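Local coordinates for flagellar hook-associated protein 3 (Bacillus cereus, PDB 5ZIY) that probably serves as a junction protein of the bacterial flagellum, joining the hook to the filament as a hook-associated protein, at residues R51-T56 against E168-L173. Numbering follows the deposited sequence.
Sequences RADQLT and ENKQNL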
loop_
_atom_site.group_PDB
_atom_site.type_symbol
_atom_site.label_atom_id
_atom_site.label_comp_id
_atom_site.label_asym_id
_atom_site.label_seq_id
_atom_site.Cartn_x
_atom_site.Cartn_y
_atom_site.Cartn_z
ATOM N N ARG A 51 -1.906 -8.454 -14.629
ATOM C CA ARG A 51 -1.497 -8.339 -16.028
ATOM C C ARG A 51 -0.203 -9.106 -16.299
ATOM O O ARG A 51 -0.067 -9.727 -17.329
ATOM C CB ARG A 51 -1.376 -6.864 -16.421
ATOM C CG ARG A 51 -0.877 -6.590 -17.848
ATOM C CD ARG A 51 -1.890 -6.871 -18.909
ATOM N NE ARG A 51 -1.378 -6.541 -20.244
ATOM C CZ ARG A 51 -1.831 -7.067 -21.380
ATOM N NH1 ARG A 51 -2.815 -7.959 -21.356
ATOM N NH2 ARG A 51 -1.287 -6.724 -22.544
ATOM N N ALA A 52 0.725 -9.069 -15.347
ATOM C CA ALA A 52 1.999 -9.817 -15.446
ATOM C C ALA A 52 1.733 -11.297 -15.552
ATOM O O ALA A 52 2.363 -11.966 -16.375
ATOM C CB ALA A 52 2.918 -9.534 -14.236
ATOM N N ASP A 53 0.832 -11.801 -14.700
ATOM C CA ASP A 53 0.381 -13.211 -14.737
ATOM C C ASP A 53 -0.196 -13.583 -16.121
ATOM O O ASP A 53 0.186 -14.584 -16.718
ATOM C CB ASP A 53 -0.699 -13.445 -13.659
ATOM C CG ASP A 53 -1.303 -14.842 -13.699
ATOM O OD1 ASP A 53 -0.593 -15.775 -13.282
ATOM O OD2 ASP A 53 -2.498 -15.029 -14.108
ATOM N N GLN A 54 -1.105 -12.750 -16.614
ATOM C CA GLN A 54 -1.741 -12.959 -17.917
ATOM C C GLN A 54 -0.715 -13.057 -19.070
ATOM O O GLN A 54 -0.754 -13.991 -19.859
ATOM C CB GLN A 54 -2.780 -11.848 -18.174
ATOM C CG GLN A 54 -3.997 -11.867 -17.189
ATOM C CD GLN A 54 -4.980 -10.677 -17.358
ATOM O OE1 GLN A 54 -4.615 -9.501 -17.179
ATOM N NE2 GLN A 54 -6.230 -10.992 -17.657
ATOM N N LEU A 55 0.204 -12.096 -19.132
ATOM C CA LEU A 55 1.270 -12.038 -20.154
ATOM C C LEU A 55 2.270 -13.203 -20.064
ATOM O O LEU A 55 2.924 -13.552 -21.051
ATOM C CB LEU A 55 2.086 -10.739 -19.977
ATOM C CG LEU A 55 1.426 -9.396 -20.270
ATOM C CD1 LEU A 55 2.371 -8.257 -19.859
ATOM C CD2 LEU A 55 0.992 -9.284 -21.739
ATOM N N THR A 56 2.447 -13.730 -18.856
ATOM C CA THR A 56 3.315 -14.846 -18.634
ATOM C C THR A 56 2.628 -16.158 -19.038
ATOM O O THR A 56 3.290 -17.074 -19.480
ATOM C CB THR A 56 3.832 -14.892 -17.188
ATOM O OG1 THR A 56 4.499 -13.648 -16.870
ATOM C CG2 THR A 56 4.815 -16.020 -17.041
ATOM N N GLU A 168 5.818 -17.909 -8.413
ATOM C CA GLU A 168 6.349 -16.845 -7.539
ATOM C C GLU A 168 5.439 -15.614 -7.566
ATOM O O GLU A 168 5.104 -15.056 -6.513
ATOM C CB GLU A 168 7.745 -16.392 -7.947
ATOM C CG GLU A 168 8.882 -17.213 -7.363
ATOM C CD GLU A 168 10.227 -16.550 -7.591
ATOM O OE1 GLU A 168 10.276 -15.421 -8.147
ATOM O OE2 GLU A 168 11.245 -17.167 -7.223
ATOM N N ASN A 169 5.049 -15.197 -8.768
ATOM C CA ASN A 169 4.160 -14.035 -8.901
ATOM C C ASN A 169 2.785 -14.288 -8.281
ATOM O O ASN A 169 2.185 -13.353 -7.731
ATOM C CB ASN A 169 4.031 -13.575 -10.365
ATOM C CG ASN A 169 3.177 -12.318 -10.511
ATOM O OD1 ASN A 169 3.559 -11.260 -10.022
ATOM N ND2 ASN A 169 2.041 -12.424 -11.188
ATOM N N LYS A 170 2.275 -15.516 -8.366
ATOM C CA LYS A 170 0.994 -15.830 -7.731
ATOM C C LYS A 170 1.085 -15.670 -6.202
ATOM O O LYS A 170 0.226 -15.049 -5.599
ATOM C CB LYS A 170 0.487 -17.243 -8.085
ATOM C CG LYS A 170 -0.052 -17.402 -9.512
ATOM C CD LYS A 170 -0.875 -18.687 -9.672
ATOM C CE LYS A 170 -1.632 -18.763 -11.013
ATOM N NZ LYS A 170 -0.910 -19.596 -12.006
ATOM N N GLN A 171 2.116 -16.236 -5.586
ATOM C CA GLN A 171 2.355 -16.067 -4.136
ATOM C C GLN A 171 2.600 -14.624 -3.721
ATOM O O GLN A 171 2.123 -14.188 -2.679
ATOM C CB GLN A 171 3.524 -16.928 -3.682
ATOM C CG GLN A 171 3.192 -18.414 -3.717
ATOM C CD GLN A 171 4.388 -19.278 -3.408
ATOM O OE1 GLN A 171 5.531 -18.824 -3.496
ATOM N NE2 GLN A 171 4.139 -20.539 -3.053
ATOM N N ASN A 172 3.317 -13.867 -4.542
ATOM C CA ASN A 172 3.493 -12.438 -4.273
ATOM C C ASN A 172 2.172 -11.684 -4.302
ATOM O O ASN A 172 1.882 -10.910 -3.408
ATOM C CB ASN A 172 4.443 -11.817 -5.280
ATOM C CG ASN A 172 5.842 -12.387 -5.209
ATOM O OD1 ASN A 172 6.269 -12.911 -4.183
ATOM N ND2 ASN A 172 6.581 -12.251 -6.315
ATOM N N LEU A 173 1.359 -11.960 -5.319
ATOM C CA LEU A 173 0.053 -11.331 -5.482
ATOM C C LEU A 173 -0.873 -11.635 -4.286
ATOM O O LEU A 173 -1.578 -10.736 -3.799
ATOM C CB LEU A 173 -0.587 -11.820 -6.779
ATOM C CG LEU A 173 -1.971 -11.325 -7.163
ATOM C CD1 LEU A 173 -2.027 -9.824 -7.038
ATOM C CD2 LEU A 173 -2.311 -11.783 -8.567
HETATM O O HOH W 1 1.513 -15.157 -11.889
#
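D53 and N169 face each other across an antiparallel helix pair in the four-helix end of this flagellin-family protein, where helix 8-60 runs against helix 162-204 with helices 67-87 and 137-155 packed alongside. The axes of the two short segments come within 10.3 Å, their N-to-C directions 163° apart.

Polar contact is made chiefly through water. A single water donates to D53 OD1 at 2.6 Å and accepts from N169 ND2 at 2.9 Å, so it ties carboxylate to carboxamide between the helices. With CG anti to the backbone N (chi1 -177°), the N169 side chain, already directed at helix 8-60, brings ND2 to the interface. ND2 also donates a hydrogen bond to L49 O, one turn before D53; the two bonds should restrain the rotation of the amide.

Van der Waals contact is thin: N169 ND2 sits 3.8 Å from D53 CB and 4.3 Å from A52 CB, and K170 CE lies 3.9 Å from D53 OD1. A52 also packs on L147 and N169 on M150, both of helix 137-155.

At the more exposed margin the lysine chain, bent at chi4, passes across the carboxylate. Opposite charges approach there without forming a salt bridge, D53 OD1 lying 4.0 Å from K170 NZ.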